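Local coordinates for diaminopimelate decarboxylase (Phaeodactylum tricornutum, PDB 7JPJ), which probably catalyses the pyridoxal 5'-phosphate-dependent decarboxylation of diaminopimelate to lysine in lysine biosynthesis, at residues Q104-D109 with L128-E133; K219-C224 with K231-G236. All blocks are in the same frame, centred on the assembly; numbering follows the deposited sequence.

Contact 1: Q104-D109 with L128-E133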
loop_
_atom_site.group_PDB
_atom_site.type_symbol
_atom_site.label_atom_id
_atom_site.label_comp_id
_atom_site.label_asym_id
_atom_site.label_seq_id
_atom_site.Cartn_x
_atom_site.Cartn_y
_atom_site.Cartn_z
ATOM N N GLN A 104 -13.776 11.593 -5.347
ATOM C CA GLN A 104 -13.156 12.734 -4.687
ATOM C C GLN A 104 -12.532 13.703 -5.678
ATOM O O GLN A 104 -12.329 14.873 -5.340
ATOM C CB GLN A 104 -12.081 12.262 -3.703
ATOM C CG GLN A 104 -12.615 11.609 -2.439
ATOM C CD GLN A 104 -13.094 12.621 -1.415
ATOM O OE1 GLN A 104 -14.175 13.188 -1.549
ATOM N NE2 GLN A 104 -12.288 12.852 -0.387
ATOM N N GLU A 105 -12.231 13.243 -6.891
ATOM C CA GLU A 105 -11.535 14.031 -7.908
ATOM C C GLU A 105 -12.339 13.943 -9.202
ATOM O O GLU A 105 -12.274 12.936 -9.915
ATOM C CB GLU A 105 -10.109 13.523 -8.100
ATOM C CG GLU A 105 -9.360 14.119 -9.279
ATOM C CD GLU A 105 -8.006 13.463 -9.486
ATOM O OE1 GLU A 105 -7.564 12.717 -8.586
ATOM O OE2 GLU A 105 -7.382 13.692 -10.545
ATOM N N LEU A 106 -13.100 14.987 -9.497
ATOM C CA LEU A 106 -13.878 15.021 -10.731
ATOM C C LEU A 106 -12.934 15.100 -11.924
ATOM O O LEU A 106 -12.150 16.052 -12.018
ATOM C CB LEU A 106 -14.837 16.208 -10.723
ATOM C CG LEU A 106 -15.996 16.172 -11.723
ATOM C CD1 LEU A 106 -16.799 14.893 -11.573
ATOM C CD2 LEU A 106 -16.890 17.389 -11.551
ATOM N N PRO A 107 -12.963 14.138 -12.845
ATOM C CA PRO A 107 -12.005 14.156 -13.955
ATOM C C PRO A 107 -12.267 15.312 -14.906
ATOM O O PRO A 107 -13.389 15.810 -15.030
ATOM C CB PRO A 107 -12.237 12.808 -14.644
ATOM C CG PRO A 107 -13.654 12.476 -14.327
ATOM C CD PRO A 107 -13.898 13.005 -12.940
ATOM N N GLU A 108 -11.201 15.737 -15.593
ATOM C CA GLU A 108 -11.322 16.848 -16.528
ATOM C C GLU A 108 -12.211 16.508 -17.717
ATOM O O GLU A 108 -12.659 17.423 -18.417
ATOM C CB GLU A 108 -9.940 17.286 -17.021
ATOM C CG GLU A 108 -9.894 18.729 -17.533
ATOM C CD GLU A 108 -8.790 18.968 -18.559
ATOM O OE1 GLU A 108 -9.005 18.660 -19.753
ATOM O OE2 GLU A 108 -7.713 19.476 -18.174
ATOM N N ASP A 109 -12.480 15.224 -17.959
ATOM C CA ASP A 109 -13.330 14.784 -19.059
ATOM C C ASP A 109 -14.664 14.228 -18.563
ATOM O O ASP A 109 -15.214 13.292 -19.152
ATOM C CB ASP A 109 -12.600 13.744 -19.910
ATOM C CG ASP A 109 -12.336 12.452 -19.155
ATOM O OD1 ASP A 109 -12.103 12.518 -17.928
ATOM O OD2 ASP A 109 -12.366 11.372 -19.788
ATOM N N LEU A 128 -20.712 20.200 -8.295
ATOM C CA LEU A 128 -22.034 20.594 -8.762
ATOM C C LEU A 128 -21.955 21.842 -9.633
ATOM O O LEU A 128 -22.604 21.920 -10.682
ATOM C CB LEU A 128 -22.958 20.826 -7.567
ATOM C CG LEU A 128 -24.461 20.851 -7.837
ATOM C CD1 LEU A 128 -24.900 19.556 -8.497
ATOM C CD2 LEU A 128 -25.221 21.086 -6.545
ATOM N N GLU A 129 -21.151 22.823 -9.221
ATOM C CA GLU A 129 -21.045 24.056 -9.992
ATOM C C GLU A 129 -20.391 23.810 -11.346
ATOM O O GLU A 129 -20.817 24.381 -12.357
ATOM C CB GLU A 129 -20.270 25.106 -9.199
ATOM C CG GLU A 129 -21.045 25.692 -8.030
ATOM C CD GLU A 129 -20.196 26.611 -7.173
ATOM O OE1 GLU A 129 -18.952 26.511 -7.248
ATOM O OE2 GLU A 129 -20.772 27.433 -6.431
ATOM N N ARG A 130 -19.358 22.963 -11.388
ATOM C CA ARG A 130 -18.743 22.617 -12.666
ATOM C C ARG A 130 -19.729 21.883 -13.567
ATOM O O ARG A 130 -19.774 22.122 -14.780
ATOM C CB ARG A 130 -17.487 21.773 -12.435
ATOM C CG ARG A 130 -16.342 22.523 -11.759
ATOM C CD ARG A 130 -15.148 21.614 -11.516
ATOM N NE ARG A 130 -14.581 21.121 -12.767
ATOM C CZ ARG A 130 -13.665 20.160 -12.850
ATOM N NH1 ARG A 130 -13.205 19.581 -11.747
ATOM N NH2 ARG A 130 -13.212 19.778 -14.037
ATOM N N PHE A 131 -20.531 20.985 -12.989
ATOM C CA PHE A 131 -21.575 20.315 -13.757
ATOM C C PHE A 131 -22.617 21.314 -14.244
ATOM O O PHE A 131 -23.027 21.285 -15.410
ATOM C CB PHE A 131 -22.225 19.226 -12.901
ATOM C CG PHE A 131 -23.173 18.339 -13.655
ATOM C CD1 PHE A 131 -22.716 17.200 -14.294
ATOM C CD2 PHE A 131 -24.524 18.640 -13.715
ATOM C CE1 PHE A 131 -23.589 16.377 -14.982
ATOM C CE2 PHE A 131 -25.397 17.825 -14.402
ATOM C CZ PHE A 131 -24.929 16.692 -15.037
ATOM N N GLY A 132 -23.052 22.216 -13.361
ATOM C CA GLY A 132 -24.065 23.186 -13.745
ATOM C C GLY A 132 -23.568 24.198 -14.761
ATOM O O GLY A 132 -24.325 24.637 -15.630
ATOM N N GLU A 133 -22.295 24.592 -14.659
ATOM C CA GLU A 133 -21.715 25.502 -15.644
ATOM C C GLU A 133 -21.760 24.902 -17.043
ATOM O O GLU A 133 -21.979 25.617 -18.029
ATOM C CB GLU A 133 -20.271 25.846 -15.263
ATOM C CG GLU A 133 -20.128 26.916 -14.187
ATOM C CD GLU A 133 -18.679 27.154 -13.771
ATOM O OE1 GLU A 133 -18.447 28.030 -12.910
ATOM O OE2 GLU A 133 -17.773 26.470 -14.301
#

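Contact 2: K219-C224 with K231-G236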
loop_
_atom_site.group_PDB
_atom_site.type_symbol
_atom_site.label_atom_id
_atom_site.label_comp_id
_atom_site.label_asym_id
_atom_site.label_seq_id
_atom_site.Cartn_x
_atom_site.Cartn_y
_atom_site.Cartn_z
ATOM N N LYS A 219 -32.603 9.109 8.129
ATOM C CA LYS A 219 -31.906 10.389 8.060
ATOM C C LYS A 219 -31.601 10.781 6.618
ATOM O O LYS A 219 -31.757 11.946 6.239
ATOM C CB LYS A 219 -30.624 10.332 8.892
ATOM C CG LYS A 219 -29.790 11.597 8.825
ATOM C CD LYS A 219 -29.350 12.033 10.213
ATOM C CE LYS A 219 -29.162 13.542 10.276
ATOM N NZ LYS A 219 -30.173 14.196 11.159
ATOM N N SER A 220 -31.169 9.821 5.799
ATOM C CA SER A 220 -30.860 10.125 4.406
ATOM C C SER A 220 -32.116 10.447 3.608
ATOM O O SER A 220 -32.070 11.278 2.693
ATOM C CB SER A 220 -30.115 8.955 3.770
ATOM O OG SER A 220 -29.044 8.544 4.600
ATOM N N LEU A 221 -33.238 9.802 3.935
ATOM C CA LEU A 221 -34.481 10.057 3.214
ATOM C C LEU A 221 -35.001 11.468 3.462
ATOM O O LEU A 221 -35.720 12.016 2.619
ATOM C CB LEU A 221 -35.543 9.027 3.612
ATOM C CG LEU A 221 -35.392 7.615 3.030
ATOM C CD1 LEU A 221 -36.247 6.618 3.791
ATOM C CD2 LEU A 221 -35.737 7.589 1.550
ATOM N N SER A 222 -34.649 12.072 4.600
ATOM C CA SER A 222 -35.115 13.426 4.888
ATOM C C SER A 222 -34.547 14.435 3.902
ATOM O O SER A 222 -35.158 15.484 3.666
ATOM C CB SER A 222 -34.750 13.821 6.317
ATOM O OG SER A 222 -33.349 13.792 6.516
ATOM N N PHE A 223 -33.385 14.141 3.315
ATOM C CA PHE A 223 -32.837 14.996 2.273
ATOM C C PHE A 223 -33.548 14.816 0.939
ATOM O O PHE A 223 -33.443 15.693 0.074
ATOM C CB PHE A 223 -31.339 14.731 2.118
ATOM C CG PHE A 223 -30.546 15.061 3.347
ATOM C CD1 PHE A 223 -30.345 16.379 3.720
ATOM C CD2 PHE A 223 -30.015 14.058 4.139
ATOM C CE1 PHE A 223 -29.628 16.691 4.851
ATOM C CE2 PHE A 223 -29.293 14.365 5.274
ATOM C CZ PHE A 223 -29.100 15.683 5.629
ATOM N N CYS A 224 -34.272 13.708 0.752
ATOM C CA CYS A 224 -35.027 13.514 -0.480
ATOM C C CYS A 224 -36.279 14.379 -0.540
ATOM O O CYS A 224 -36.816 14.589 -1.632
ATOM C CB CYS A 224 -35.406 12.044 -0.648
ATOM S SG CYS A 224 -33.998 10.926 -0.816
ATOM N N LYS A 231 -35.982 10.640 -7.299
ATOM C CA LYS A 231 -36.691 9.379 -7.430
ATOM C C LYS A 231 -35.883 8.178 -6.966
ATOM O O LYS A 231 -36.425 7.068 -6.939
ATOM C CB LYS A 231 -37.124 9.160 -8.889
ATOM C CG LYS A 231 -38.072 10.229 -9.406
ATOM C CD LYS A 231 -38.240 10.149 -10.912
ATOM C CE LYS A 231 -39.310 11.111 -11.401
ATOM N NZ LYS A 231 -40.331 10.416 -12.233
ATOM N N THR A 232 -34.615 8.364 -6.593
ATOM C CA THR A 232 -33.738 7.270 -6.206
ATOM C C THR A 232 -32.951 7.658 -4.963
ATOM O O THR A 232 -32.489 8.796 -4.841
ATOM C CB THR A 232 -32.770 6.903 -7.341
ATOM O OG1 THR A 232 -33.514 6.451 -8.477
ATOM C CG2 THR A 232 -31.826 5.800 -6.909
ATOM N N MET A 233 -32.803 6.704 -4.045
ATOM C CA MET A 233 -32.005 6.871 -2.836
ATOM C C MET A 233 -30.903 5.818 -2.828
ATOM O O MET A 233 -31.189 4.616 -2.805
ATOM C CB MET A 233 -32.880 6.753 -1.587
ATOM C CG MET A 233 -32.114 6.674 -0.273
ATOM S SD MET A 233 -31.743 8.287 0.443
ATOM C CE MET A 233 -30.037 8.505 -0.053
ATOM N N ASN A 234 -29.648 6.272 -2.853
ATOM C CA ASN A 234 -28.476 5.399 -2.827
ATOM C C ASN A 234 -27.912 5.389 -1.408
ATOM O O ASN A 234 -27.351 6.391 -0.949
ATOM C CB ASN A 234 -27.434 5.877 -3.838
ATOM C CG ASN A 234 -26.266 4.909 -4.000
ATOM O OD1 ASN A 234 -25.945 4.131 -3.102
ATOM N ND2 ASN A 234 -25.614 4.973 -5.154
ATOM N N LEU A 235 -28.048 4.253 -0.721
ATOM C CA LEU A 235 -27.620 4.108 0.666
ATOM C C LEU A 235 -26.172 3.659 0.814
ATOM O O LEU A 235 -25.706 3.496 1.946
ATOM C CB LEU A 235 -28.531 3.121 1.399
ATOM C CG LEU A 235 -29.972 3.577 1.617
ATOM C CD1 LEU A 235 -30.763 2.519 2.380
ATOM C CD2 LEU A 235 -30.005 4.912 2.345
ATOM N N GLY A 236 -25.458 3.444 -0.290
ATOM C CA GLY A 236 -24.047 3.116 -0.222
ATOM C C GLY A 236 -23.786 1.670 0.167
ATOM O O GLY A 236 -24.643 0.788 0.055
#

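Contact 1: Q104-D109 with L128-E133
Arg130 extends from helix 125-134 and lays its guanidinium against the loop around Leu106, with both side chains leaving their backbones toward one another. The backbones stay well apart, Leu106 CA and Arg130 CA being 9.2 Å from each other, and the arginine side chain spans the interval. Its chain departs with CG anti to the carbonyl carbon (chi1 -67°), runs straight through chi2 and then bends at chi3 (63°), which turns the flat group toward the loop. Leu106 CD2 lies over one face of the guanidinium, 4.2 Å above the plane and displaced toward its rim, so the methyl meets the periphery of the group and not its middle. Leu106 reaches this place with CG anti to the backbone N (chi1 -163°). Its CB packs against Arg130 NH1 at 3.9 Å. Glu108 CA comes up at the guanidinium edge, near the plane, 4.3 Å from Arg130 NH2. Two backbone oxygens lie near the nitrogens, beyond hydrogen-bonding length: Leu106 O is 3.7 Å from Arg130 NH1, and Pro107 O is 4.1 Å from Arg130 NH2. Leu106 is buried, touching Leu120 of strand 119-122, and the side chain of Arg130 also touches Phe110 of helix 110-116. At the other end of the loop, Gln104 and Glu105 hydrogen-bond to Lys311 and His355 of the second subunit. The contact thus links the loop after strand 99-101 to the helix of the next beta/alpha step in the barrel domain, away from the annotated sites. Its chemistry is van der Waals packing with diffuse electrostatics: the carbonyls, and Glu108 OE2 at 6.9 Å from Arg130 NH2, would probably favour the positive charge without pinning it by a direct bond.

Contact 2: K219-C224 with K231-G236
Met233 SD sits against segment 219-224, meeting Cys224 SG at 3.7 Å and Ser220 CB at 3.8 Å. This is the dense part of the contact. The methionine leaves the strand toward the helix; with CG anti to the backbone N (chi1 170°) and bends at chi2 and chi3, its CE comes to 3.9 Å from Ser220 CB. Ser220 gives carbon to the methionine, while its OG hydrogen-bonds to Val216 O one helical turn back. The packing closes a beta-alpha-beta unit of the TIM-type barrel, formed by strand 196-201, helix 210-222 and strand 232-234, with the helix lying outside the strands. Ile200 and Phe263, from strand 196-201 and helix 252-270, also touch Met233. Shortened to an alanine, Met233 would lose its thioether, which is likely to leave a gap between strand and helix and Ser220 CB and Cys224 SG without the sulfur and methyl that pack there from the strand. The fit is slacker at the flanks. Leu221 crosses the methionine at an angle, its CD2 4.2 Å from Met233 CG, and Leu235 brings only CD2 to 4.3 Å from Ser220 CB. Beyond these, Thr232 points away from the helix and touches Gln275 and Glu277 of strand 275-278, and Lys219 and Lys231 are solvent-exposed. At the end of the strand, Asn234 OD1 accepts from Gly236 N at 2.9 Å in an Asx turn.

Overall arrangement
Both contacts belong to the pyridoxal-binding barrel domain and follow one another along the chain, contact 1 closing before contact 2 opens. Their centres lie about 22 Å apart and their nearest atoms about 12 Å, so they do not touch. Strands 119-122, 141-147, 196-201 and 232-234 are successive parallel neighbours, and carry the fold from the region of contact 1 to that of contact 2. Contact 1 has the second subunit beside its loop; no other protein chain touches contact 2. Neither reaches the bound D-lysine, but segment 231-236 ends, along the chain, four residues before Lys240, which with Val241, Arg243 and Arg321 lines that ligand's pocket.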